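Local coordinates for MATE family efflux transporter (PDB 6IDP), which probably exports drugs and other toxic compounds across the bacterial inner membrane, its conformation changing with protons, as a multidrug transporter of the MATE family, at residues Leu309-Cys314 with Ala428-Leu433; Leu93-Gly98 with Gln215-Gln220; Ser346-Leu351 with Gly409-Ala414. One frame throughout, in Å; residues are numbered along the deposited sequence.

Contact 1: Leu309-Cys314 with Ala428-Leu433. With OLC ((2R)-2,3-dihydroxypropyl (9Z)-octadec-9-enoate), chain G; OLC ((2R)-2,3-dihydroxypropyl (9Z)-octadec-9-enoate), chain H.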
loop_
_atom_site.group_PDB
_atom_site.type_symbol
_atom_site.label_atom_id
_atom_site.label_comp_id
_atom_site.label_asym_id
_atom_site.label_seq_id
_atom_site.Cartn_x
_atom_site.Cartn_y
_atom_site.Cartn_z
ATOM N N LEU A 309 5.379 -2.104 22.105
ATOM C CA LEU A 309 4.366 -2.252 21.059
ATOM C C LEU A 309 4.941 -2.837 19.768
ATOM O O LEU A 309 4.289 -3.643 19.098
ATOM C CB LEU A 309 3.701 -0.904 20.766
ATOM C CG LEU A 309 2.588 -0.888 19.717
ATOM C CD1 LEU A 309 1.450 -1.822 20.109
ATOM C CD2 LEU A 309 2.076 0.529 19.506
ATOM N N VAL A 310 6.159 -2.432 19.420
ATOM C CA VAL A 310 6.807 -2.936 18.217
ATOM C C VAL A 310 7.115 -4.427 18.354
ATOM O O VAL A 310 6.900 -5.204 17.420
ATOM C CB VAL A 310 8.101 -2.153 17.900
ATOM C CG1 VAL A 310 8.922 -2.866 16.829
ATOM C CG2 VAL A 310 7.762 -0.738 17.454
ATOM N N ARG A 311 7.603 -4.825 19.523
ATOM C CA ARG A 311 7.899 -6.230 19.773
ATOM C C ARG A 311 6.622 -7.066 19.776
ATOM O O ARG A 311 6.613 -8.191 19.275
ATOM C CB ARG A 311 8.658 -6.393 21.092
ATOM C CG ARG A 311 10.128 -6.013 20.990
ATOM C CD ARG A 311 10.814 -6.007 22.345
ATOM N NE ARG A 311 12.258 -5.830 22.214
ATOM C CZ ARG A 311 13.140 -6.824 22.251
ATOM N NH1 ARG A 311 12.729 -8.072 22.424
ATOM N NH2 ARG A 311 14.435 -6.569 22.119
ATOM N N ILE A 312 5.550 -6.514 20.336
ATOM C CA ILE A 312 4.240 -7.159 20.282
ATOM C C ILE A 312 3.815 -7.366 18.831
ATOM O O ILE A 312 3.388 -8.453 18.448
ATOM C CB ILE A 312 3.164 -6.335 21.021
ATOM C CG1 ILE A 312 3.419 -6.348 22.526
ATOM C CG2 ILE A 312 1.772 -6.879 20.731
ATOM C CD1 ILE A 312 2.447 -5.489 23.313
ATOM N N ALA A 313 3.954 -6.315 18.028
ATOM C CA ALA A 313 3.622 -6.375 16.609
ATOM C C ALA A 313 4.452 -7.426 15.877
ATOM O O ALA A 313 3.930 -8.166 15.043
ATOM C CB ALA A 313 3.817 -5.010 15.966
ATOM N N CYS A 314 5.744 -7.483 16.185
ATOM C CA CYS A 314 6.633 -8.448 15.547
ATOM C C CYS A 314 6.279 -9.876 15.944
ATOM O O CYS A 314 6.349 -10.788 15.120
ATOM C CB CYS A 314 8.094 -8.153 15.894
ATOM S SG CYS A 314 8.783 -6.710 15.054
ATOM N N ALA A 428 18.630 -3.111 11.430
ATOM C CA ALA A 428 18.673 -1.697 11.069
ATOM C C ALA A 428 17.812 -0.866 12.018
ATOM O O ALA A 428 18.179 0.249 12.389
ATOM C CB ALA A 428 18.219 -1.502 9.634
ATOM N N TYR A 429 16.662 -1.418 12.393
ATOM C CA TYR A 429 15.783 -0.795 13.376
ATOM C C TYR A 429 16.472 -0.664 14.729
ATOM O O TYR A 429 16.353 0.361 15.400
ATOM C CB TYR A 429 14.495 -1.607 13.520
ATOM C CG TYR A 429 13.688 -1.304 14.768
ATOM C CD1 TYR A 429 13.196 -0.028 15.012
ATOM C CD2 TYR A 429 13.397 -2.302 15.690
ATOM C CE1 TYR A 429 12.451 0.253 16.146
ATOM C CE2 TYR A 429 12.653 -2.036 16.827
ATOM C CZ TYR A 429 12.182 -0.755 17.050
ATOM O OH TYR A 429 11.441 -0.484 18.177
ATOM N N GLN A 430 17.190 -1.709 15.126
ATOM C CA GLN A 430 17.892 -1.696 16.401
ATOM C C GLN A 430 19.052 -0.709 16.385
ATOM O O GLN A 430 19.324 -0.047 17.385
ATOM C CB GLN A 430 18.388 -3.096 16.757
ATOM C CG GLN A 430 17.274 -4.049 17.136
ATOM C CD GLN A 430 17.733 -5.138 18.084
ATOM O OE1 GLN A 430 17.173 -5.307 19.166
ATOM N NE2 GLN A 430 18.754 -5.885 17.680
ATOM N N LYS A 431 19.731 -0.610 15.247
ATOM C CA LYS A 431 20.827 0.339 15.103
ATOM C C LYS A 431 20.298 1.769 15.109
ATOM O O LYS A 431 20.941 2.677 15.635
ATOM C CB LYS A 431 21.616 0.072 13.821
ATOM C CG LYS A 431 22.882 0.898 13.709
ATOM C CD LYS A 431 23.497 0.790 12.329
ATOM C CE LYS A 431 24.799 1.567 12.255
ATOM N NZ LYS A 431 25.322 1.646 10.862
ATOM N N ALA A 432 19.120 1.955 14.522
ATOM C CA ALA A 432 18.478 3.260 14.480
ATOM C C ALA A 432 18.132 3.767 15.881
ATOM O O ALA A 432 18.267 4.957 16.161
ATOM C CB ALA A 432 17.226 3.206 13.620
ATOM N N LEU A 433 17.685 2.867 16.756
ATOM C CA LEU A 433 17.342 3.248 18.124
ATOM C C LEU A 433 18.592 3.660 18.903
ATOM O O LEU A 433 18.545 4.576 19.726
ATOM C CB LEU A 433 16.622 2.106 18.851
ATOM C CG LEU A 433 15.224 1.686 18.382
ATOM C CD1 LEU A 433 14.707 0.526 19.227
ATOM C CD2 LEU A 433 14.252 2.855 18.430
HETATM C C18 OLC G . 12.692 -13.357 10.883
HETATM C C10 OLC G . 10.783 -9.339 18.591
HETATM C C9 OLC G . 10.543 -9.737 19.858
HETATM C C17 OLC G . 13.709 -12.245 11.012
HETATM C C11 OLC G . 11.902 -9.988 17.805
HETATM C C16 OLC G . 13.123 -11.106 11.820
HETATM C C12 OLC G . 11.770 -9.674 16.329
HETATM C C15 OLC G . 13.320 -11.350 13.301
HETATM C C13 OLC G . 12.829 -10.439 15.563
HETATM C C14 OLC G . 12.620 -10.252 14.076
HETATM C C18 OLC H . 19.506 -2.473 21.106
HETATM C C10 OLC H . 14.575 2.785 25.824
HETATM C C9 OLC H . 13.545 2.288 26.545
HETATM C C17 OLC H . 18.570 -1.454 20.488
HETATM C C11 OLC H . 15.859 2.002 25.652
HETATM C C8 OLC H . 13.628 0.929 27.206
HETATM C C16 OLC H . 17.855 -0.659 21.567
HETATM C C12 OLC H . 16.616 2.488 24.433
HETATM C C7 OLC H . 12.295 0.220 27.089
HETATM C C15 OLC H . 18.716 0.503 22.020
HETATM C C13 OLC H . 16.907 1.309 23.526
HETATM C C6 OLC H . 12.500 -1.281 27.140
HETATM C C14 OLC H . 17.860 1.694 22.412
HETATM C C5 OLC H . 11.358 -1.980 26.434
HETATM C C4 OLC H . 11.779 -3.375 26.025
#
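Val310 and Tyr429 approach from opposite directions and form the packed part of this contact between helix 303-330 and helix 379-435. Val310 CG1 lies 3.7 Å from Tyr429 OH and 3.8 Å from Tyr429 CE2. It reaches the ring obliquely. With CG of Tyr429 anti to the backbone N (chi1 163°), the phenol spans the distance between the segments, whose nearest CA atoms, those of Val310 and Tyr429, are 10.4 Å apart. Both residues are buried. Ile294 of helix 281-299 also packs on Val310, and Met369 of helix 360-375 on Tyr429.

The other side is loose and partly exposed. The extended chain of Arg311 brings NH2 to 4.2 Å from Gln430 OE1, too far for a firm bond. Monoolein chains flank this side. C9 of the lipid of chain G lies 3.8 Å from Arg311 NH1, and C17 of the lipid of chain H lies 3.5 Å from Gln430 O. Cys314 CB and Leu433 CB also touch these acyl chains.

Between these segments the helices are thus joined by van der Waals packing through one long aromatic side chain, with at most a weak electrostatic attraction between the guanidinium and the amide oxygen.

Contact 2: Leu93-Gly98 with Gln215-Gln220; sequences LVIVIG and QWTSYQ. With OLC ((2R)-2,3-dihydroxypropyl (9Z)-octadec-9-enoate), chain C.
Tyr219 has its CG anti to the carbonyl carbon (chi1 -67°), which lets the phenol end reach helix 84-111. On that helix, Ile95 turns CG2 anti to its own backbone N. This methyl group and CG2 of Val96 receive the tyrosine. Ile95 CG2 lies 3.6 Å from Tyr219 OH, and the two side chains cross at about a right angle. Val96 CG2 comes in the plane of the ring, at its edge, 3.7 Å from Tyr219 CE1. Val96 and Tyr219 run past each other in opposite directions. The hydroxyl therefore rests against an aliphatic surface. Thr217 adds a looser touch, with CG2 4.4 Å from Ile95 CG1.

The segment 215-220 is part of the loop that leads from helix 189-213 to helix 226-259. Gln215, with positive phi, ends the first of these helices in a Schellman motif. Farther on, Ser218 OG accepts a nearly straight bond from Gln220 N (3.2 Å, 168°). This is an ST turn, and it has Tyr219 at its centre.

A monoolein molecule of chain C runs beside both segments. Its C4 is 4.0 Å from Val96 CG2, and its C24 is 3.3 Å from Tyr219 O. The lipid is also hydrogen-bonded to Trp221 N. A hydrogen bond between Gln220 O and Gln89 NE2 also ties the loop to helix 84-111. On the helix, Ile95 packs against Met146 and Tyr150 of helix 124-156 as well.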
loop_
_atom_site.group_PDB
_atom_site.type_symbol
_atom_site.label_atom_id
_atom_site.label_comp_id
_atom_site.label_asym_id
_atom_site.label_seq_id
_atom_site.Cartn_x
_atom_site.Cartn_y
_atom_site.Cartn_z
ATOM N N LEU A 93 -3.220 21.770 5.883
ATOM C CA LEU A 93 -2.139 21.953 4.917
ATOM C C LEU A 93 -1.982 20.735 4.007
ATOM O O LEU A 93 -1.751 20.878 2.806
ATOM C CB LEU A 93 -0.816 22.243 5.632
ATOM C CG LEU A 93 0.401 22.444 4.723
ATOM C CD1 LEU A 93 0.227 23.674 3.839
ATOM C CD2 LEU A 93 1.690 22.534 5.525
ATOM N N VAL A 94 -2.111 19.544 4.586
ATOM C CA VAL A 94 -1.993 18.299 3.833
ATOM C C VAL A 94 -3.087 18.178 2.771
ATOM O O VAL A 94 -2.818 17.806 1.629
ATOM C CB VAL A 94 -2.051 17.078 4.770
ATOM C CG1 VAL A 94 -2.215 15.794 3.970
ATOM C CG2 VAL A 94 -0.797 17.017 5.628
ATOM N N ILE A 95 -4.317 18.505 3.157
ATOM C CA ILE A 95 -5.450 18.485 2.239
ATOM C C ILE A 95 -5.211 19.424 1.055
ATOM O O ILE A 95 -5.492 19.075 -0.094
ATOM C CB ILE A 95 -6.762 18.878 2.956
ATOM C CG1 ILE A 95 -7.090 17.874 4.063
ATOM C CG2 ILE A 95 -7.911 18.949 1.974
ATOM C CD1 ILE A 95 -7.237 16.449 3.570
ATOM N N VAL A 96 -4.674 20.607 1.343
ATOM C CA VAL A 96 -4.392 21.599 0.309
ATOM C C VAL A 96 -3.243 21.154 -0.600
ATOM O O VAL A 96 -3.347 21.241 -1.824
ATOM C CB VAL A 96 -4.069 22.970 0.938
ATOM C CG1 VAL A 96 -3.488 23.921 -0.095
ATOM C CG2 VAL A 96 -5.321 23.563 1.571
ATOM N N ILE A 97 -2.161 20.670 0.003
ATOM C CA ILE A 97 -1.011 20.154 -0.738
ATOM C C ILE A 97 -1.404 19.007 -1.665
ATOM O O ILE A 97 -1.045 18.993 -2.842
ATOM C CB ILE A 97 0.103 19.657 0.216
ATOM C CG1 ILE A 97 0.767 20.837 0.924
ATOM C CG2 ILE A 97 1.143 18.839 -0.542
ATOM C CD1 ILE A 97 1.373 21.850 -0.018
ATOM N N GLY A 98 -2.140 18.044 -1.123
ATOM C CA GLY A 98 -2.580 16.901 -1.896
ATOM C C GLY A 98 -3.540 17.299 -2.999
ATOM O O GLY A 98 -3.447 16.802 -4.120
ATOM N N GLN A 215 -12.354 18.888 14.636
ATOM C CA GLN A 215 -11.296 19.896 14.562
ATOM C C GLN A 215 -9.937 19.272 14.270
ATOM O O GLN A 215 -8.932 19.615 14.891
ATOM C CB GLN A 215 -11.245 20.718 15.858
ATOM C CG GLN A 215 -12.441 21.643 16.028
ATOM C CD GLN A 215 -12.490 22.308 17.390
ATOM O OE1 GLN A 215 -11.471 22.447 18.067
ATOM N NE2 GLN A 215 -13.683 22.719 17.803
ATOM N N TRP A 216 -9.918 18.355 13.308
ATOM C CA TRP A 216 -8.681 17.711 12.885
ATOM C C TRP A 216 -8.058 18.453 11.708
ATOM O O TRP A 216 -6.939 18.155 11.288
ATOM C CB TRP A 216 -8.940 16.249 12.526
ATOM C CG TRP A 216 -9.252 15.405 13.721
ATOM C CD1 TRP A 216 -9.107 15.757 15.033
ATOM C CD2 TRP A 216 -9.761 14.065 13.720
ATOM N NE1 TRP A 216 -9.492 14.719 15.845
ATOM C CE2 TRP A 216 -9.898 13.670 15.065
ATOM C CE3 TRP A 216 -10.114 13.165 12.712
ATOM C CZ2 TRP A 216 -10.370 12.409 15.426
ATOM C CZ3 TRP A 216 -10.584 11.916 13.073
ATOM C CH2 TRP A 216 -10.706 11.549 14.418
ATOM N N THR A 217 -8.798 19.422 11.181
ATOM C CA THR A 217 -8.292 20.308 10.141
ATOM C C THR A 217 -8.611 21.756 10.484
ATOM O O THR A 217 -9.665 22.051 11.052
ATOM C CB THR A 217 -8.891 19.985 8.756
ATOM O OG1 THR A 217 -10.320 19.944 8.852
ATOM C CG2 THR A 217 -8.377 18.650 8.240
ATOM N N SER A 218 -7.694 22.656 10.142
ATOM C CA SER A 218 -7.928 24.084 10.309
ATOM C C SER A 218 -7.369 24.854 9.126
ATOM O O SER A 218 -6.345 24.474 8.563
ATOM C CB SER A 218 -7.299 24.596 11.606
ATOM O OG SER A 218 -7.387 26.006 11.672
ATOM N N TYR A 219 -8.035 25.942 8.758
ATOM C CA TYR A 219 -7.547 26.783 7.676
ATOM C C TYR A 219 -7.239 28.185 8.179
ATOM O O TYR A 219 -7.222 29.150 7.417
ATOM C CB TYR A 219 -8.555 26.795 6.526
ATOM C CG TYR A 219 -8.648 25.430 5.885
ATOM C CD1 TYR A 219 -7.688 25.008 4.975
ATOM C CD2 TYR A 219 -9.661 24.546 6.227
ATOM C CE1 TYR A 219 -7.749 23.753 4.401
ATOM C CE2 TYR A 219 -9.732 23.287 5.659
ATOM C CZ TYR A 219 -8.773 22.896 4.746
ATOM O OH TYR A 219 -8.840 21.644 4.178
ATOM N N GLN A 220 -6.983 28.274 9.481
ATOM C CA GLN A 220 -6.457 29.487 10.093
ATOM C C GLN A 220 -4.946 29.331 10.264
ATOM O O GLN A 220 -4.483 28.809 11.279
ATOM C CB GLN A 220 -7.129 29.757 11.444
ATOM C CG GLN A 220 -8.655 29.722 11.420
ATOM C CD GLN A 220 -9.263 30.903 10.690
ATOM O OE1 GLN A 220 -9.406 31.990 11.253
ATOM N NE2 GLN A 220 -9.631 30.695 9.433
HETATM C C10 OLC C . -7.404 24.186 -3.695
HETATM C C9 OLC C . -7.481 25.007 -2.630
HETATM C C11 OLC C . -7.783 24.674 -5.075
HETATM C C8 OLC C . -7.949 26.437 -2.790
HETATM C C24 OLC C . -6.937 32.302 6.569
HETATM C C12 OLC C . -8.143 23.484 -5.938
HETATM C C7 OLC C . -8.400 26.963 -1.445
HETATM C C13 OLC C . -6.989 22.504 -5.957
HETATM C C6 OLC C . -7.643 28.233 -1.124
HETATM C C14 OLC C . -7.412 21.248 -6.686
HETATM C C5 OLC C . -6.222 27.903 -0.718
HETATM C C4 OLC C . -6.202 27.407 0.712
HETATM C C3 OLC C . -5.312 28.293 1.559
HETATM C C2 OLC C . -6.139 29.379 2.216
HETATM C C21 OLC C . -5.180 30.909 5.523
HETATM C C1 OLC C . -5.695 29.566 3.652
HETATM C C22 OLC C . -5.478 32.243 6.170
HETATM O O19 OLC C . -5.201 28.638 4.262
HETATM O O25 OLC C . -7.320 33.637 6.807
HETATM O O23 OLC C . -4.670 32.394 7.314
HETATM O O20 OLC C . -5.851 30.811 4.288
#

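Contact 3: Ser346-Leu351 with Gly409-Ala414; sequences SQILNL and GLFIGA. With OLC ((2R)-2,3-dihydroxypropyl (9Z)-octadec-9-enoate), chain L.
Phe411 carries the contact of segment 409-414 with segment 346-351. The buried ring rests with its CD2-CE2-CZ side against Ile348 and Leu351, which are one helical turn apart. A chi1 of -67° sets the ring on the side of its helix that faces these two residues.

Leu351 meets the ring at its edge. Its CG lies in the ring plane and its CD2 near it, with CD2 3.8 Å from Phe411 CD2. Ile348 crosses the aromatic side chain at about a right angle, and its CG2 is 3.9 Å from Phe411 CZ. Both contacts are apolar, aliphatic carbon against aromatic carbon.

One contact is polar on one side. Ile348 O lies 3.5 Å from Phe411 CE2 and approaches obliquely. A further aromatic contact comes from His352, which packs edge-to-face with Phe411.

Lipid contacts fall on helix 379-435. Ile412 CG2 is 3.7 Å from C16 of the monoolein of chain L. The same acyl chain passes Gly413, whose CA is 3.9 Å from lipid C12. The outer side of this helix turn is therefore packed by lipid, while Phe411 packs against protein.

Around this pair, Trp269 of helix 263-279 packs on Phe411, and Ala268 of that helix touches Ile348. Ile355, later in helix 343-355, touches both Phe411 and Ile412.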
loop_
_atom_site.group_PDB
_atom_site.type_symbol
_atom_site.label_atom_id
_atom_site.label_comp_id
_atom_site.label_asym_id
_atom_site.label_seq_id
_atom_site.Cartn_x
_atom_site.Cartn_y
_atom_site.Cartn_z
ATOM N N SER A 346 -0.667 -25.260 -12.271
ATOM C CA SER A 346 -0.969 -25.670 -10.903
ATOM C C SER A 346 0.175 -26.463 -10.271
ATOM O O SER A 346 0.367 -26.418 -9.057
ATOM C CB SER A 346 -2.264 -26.488 -10.858
ATOM O OG SER A 346 -2.116 -27.730 -11.521
ATOM N N GLN A 347 0.935 -27.183 -11.091
ATOM C CA GLN A 347 2.083 -27.933 -10.589
ATOM C C GLN A 347 3.192 -26.997 -10.108
ATOM O O GLN A 347 3.821 -27.240 -9.077
ATOM C CB GLN A 347 2.624 -28.882 -11.660
ATOM C CG GLN A 347 1.805 -30.152 -11.849
ATOM C CD GLN A 347 2.472 -31.130 -12.797
ATOM O OE1 GLN A 347 3.594 -30.902 -13.250
ATOM N NE2 GLN A 347 1.786 -32.226 -13.101
ATOM N N ILE A 348 3.430 -25.930 -10.863
ATOM C CA ILE A 348 4.450 -24.952 -10.503
ATOM C C ILE A 348 3.979 -24.099 -9.327
ATOM O O ILE A 348 4.765 -23.746 -8.446
ATOM C CB ILE A 348 4.805 -24.046 -11.701
ATOM C CG1 ILE A 348 5.348 -24.892 -12.856
ATOM C CG2 ILE A 348 5.823 -22.991 -11.295
ATOM C CD1 ILE A 348 5.709 -24.089 -14.097
ATOM N N LEU A 349 2.687 -23.785 -9.310
ATOM C CA LEU A 349 2.094 -23.035 -8.209
ATOM C C LEU A 349 2.129 -23.848 -6.915
ATOM O O LEU A 349 2.362 -23.300 -5.838
ATOM C CB LEU A 349 0.658 -22.630 -8.551
ATOM C CG LEU A 349 -0.141 -21.900 -7.471
ATOM C CD1 LEU A 349 0.553 -20.608 -7.041
ATOM C CD2 LEU A 349 -1.556 -21.622 -7.960
ATOM N N ASN A 350 1.899 -25.154 -7.030
ATOM C CA ASN A 350 1.997 -26.072 -5.894
ATOM C C ASN A 350 3.365 -25.958 -5.222
ATOM O O ASN A 350 3.471 -25.969 -3.994
ATOM C CB ASN A 350 1.747 -27.512 -6.356
ATOM C CG ASN A 350 1.462 -28.467 -5.207
ATOM O OD1 ASN A 350 1.767 -28.185 -4.046
ATOM N ND2 ASN A 350 0.878 -29.616 -5.533
ATOM N N LEU A 351 4.408 -25.837 -6.039
ATOM C CA LEU A 351 5.765 -25.682 -5.531
ATOM C C LEU A 351 5.948 -24.345 -4.820
ATOM O O LEU A 351 6.595 -24.269 -3.779
ATOM C CB LEU A 351 6.777 -25.809 -6.669
ATOM C CG LEU A 351 8.238 -25.878 -6.229
ATOM C CD1 LEU A 351 8.461 -27.086 -5.333
ATOM C CD2 LEU A 351 9.156 -25.926 -7.432
ATOM N N GLY A 409 14.571 -23.208 -8.168
ATOM C CA GLY A 409 15.645 -22.499 -7.500
ATOM C C GLY A 409 15.272 -21.054 -7.248
ATOM O O GLY A 409 15.686 -20.458 -6.255
ATOM N N LEU A 410 14.480 -20.491 -8.155
ATOM C CA LEU A 410 14.012 -19.121 -8.015
ATOM C C LEU A 410 13.109 -18.985 -6.786
ATOM O O LEU A 410 13.189 -17.993 -6.059
ATOM C CB LEU A 410 13.282 -18.676 -9.287
ATOM C CG LEU A 410 12.880 -17.208 -9.425
ATOM C CD1 LEU A 410 12.998 -16.758 -10.873
ATOM C CD2 LEU A 410 11.464 -16.995 -8.925
ATOM N N PHE A 411 12.257 -19.981 -6.555
ATOM C CA PHE A 411 11.397 -19.984 -5.375
ATOM C C PHE A 411 12.237 -20.047 -4.100
ATOM O O PHE A 411 11.931 -19.379 -3.114
ATOM C CB PHE A 411 10.410 -21.154 -5.414
ATOM C CG PHE A 411 9.381 -21.050 -6.508
ATOM C CD1 PHE A 411 9.060 -19.824 -7.067
ATOM C CD2 PHE A 411 8.731 -22.184 -6.973
ATOM C CE1 PHE A 411 8.112 -19.730 -8.073
ATOM C CE2 PHE A 411 7.782 -22.095 -7.975
ATOM C CZ PHE A 411 7.473 -20.868 -8.526
ATOM N N ILE A 412 13.293 -20.855 -4.130
ATOM C CA ILE A 412 14.225 -20.952 -3.011
ATOM C C ILE A 412 14.910 -19.608 -2.768
ATOM O O ILE A 412 15.122 -19.201 -1.621
ATOM C CB ILE A 412 15.296 -22.039 -3.253
ATOM C CG1 ILE A 412 14.642 -23.410 -3.412
ATOM C CG2 ILE A 412 16.301 -22.074 -2.110
ATOM C CD1 ILE A 412 13.907 -23.883 -2.178
ATOM N N GLY A 413 15.250 -18.925 -3.857
ATOM C CA GLY A 413 15.849 -17.605 -3.774
ATOM C C GLY A 413 14.945 -16.610 -3.072
ATOM O O GLY A 413 15.405 -15.825 -2.242
ATOM N N ALA A 414 13.656 -16.645 -3.400
ATOM C CA ALA A 414 12.682 -15.758 -2.773
ATOM C C ALA A 414 12.592 -16.040 -1.278
ATOM O O ALA A 414 12.454 -15.123 -0.469
ATOM C CB ALA A 414 11.318 -15.913 -3.428
HETATM C C18 OLC L . 19.689 -25.568 -3.421
HETATM C C10 OLC L . 21.513 -18.318 -2.834
HETATM C C17 OLC L . 18.873 -25.292 -4.665
HETATM C C11 OLC L . 20.001 -18.347 -2.789
HETATM C C16 OLC L . 18.380 -23.860 -4.659
HETATM C C12 OLC L . 19.459 -19.132 -3.966
HETATM C C15 OLC L . 19.548 -22.905 -4.522
HETATM C C13 OLC L . 20.024 -20.536 -3.962
HETATM C C14 OLC L . 19.058 -21.476 -4.652
#

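All three contacts are partly buried, and their centres lie 21 to 25 Å from the centre of the chain, so none is deep core. Each has a monoolein chain beside it. Contacts 1 and 3 share helix 379-435, with nearest atoms about 17 Å apart, and contact 3 is nested within the chain loop that contact 1 closes. Contact 2 joins helix 84-111 to a loop, on the opposite side of the chain's centre from contact 3, with centres about 48 Å apart. Each relies on one aromatic residue against aliphatic groups. The phenylalanine of contact 3 and the tyrosine of contact 1 are buried between helices. The tyrosine of contact 2 is exposed.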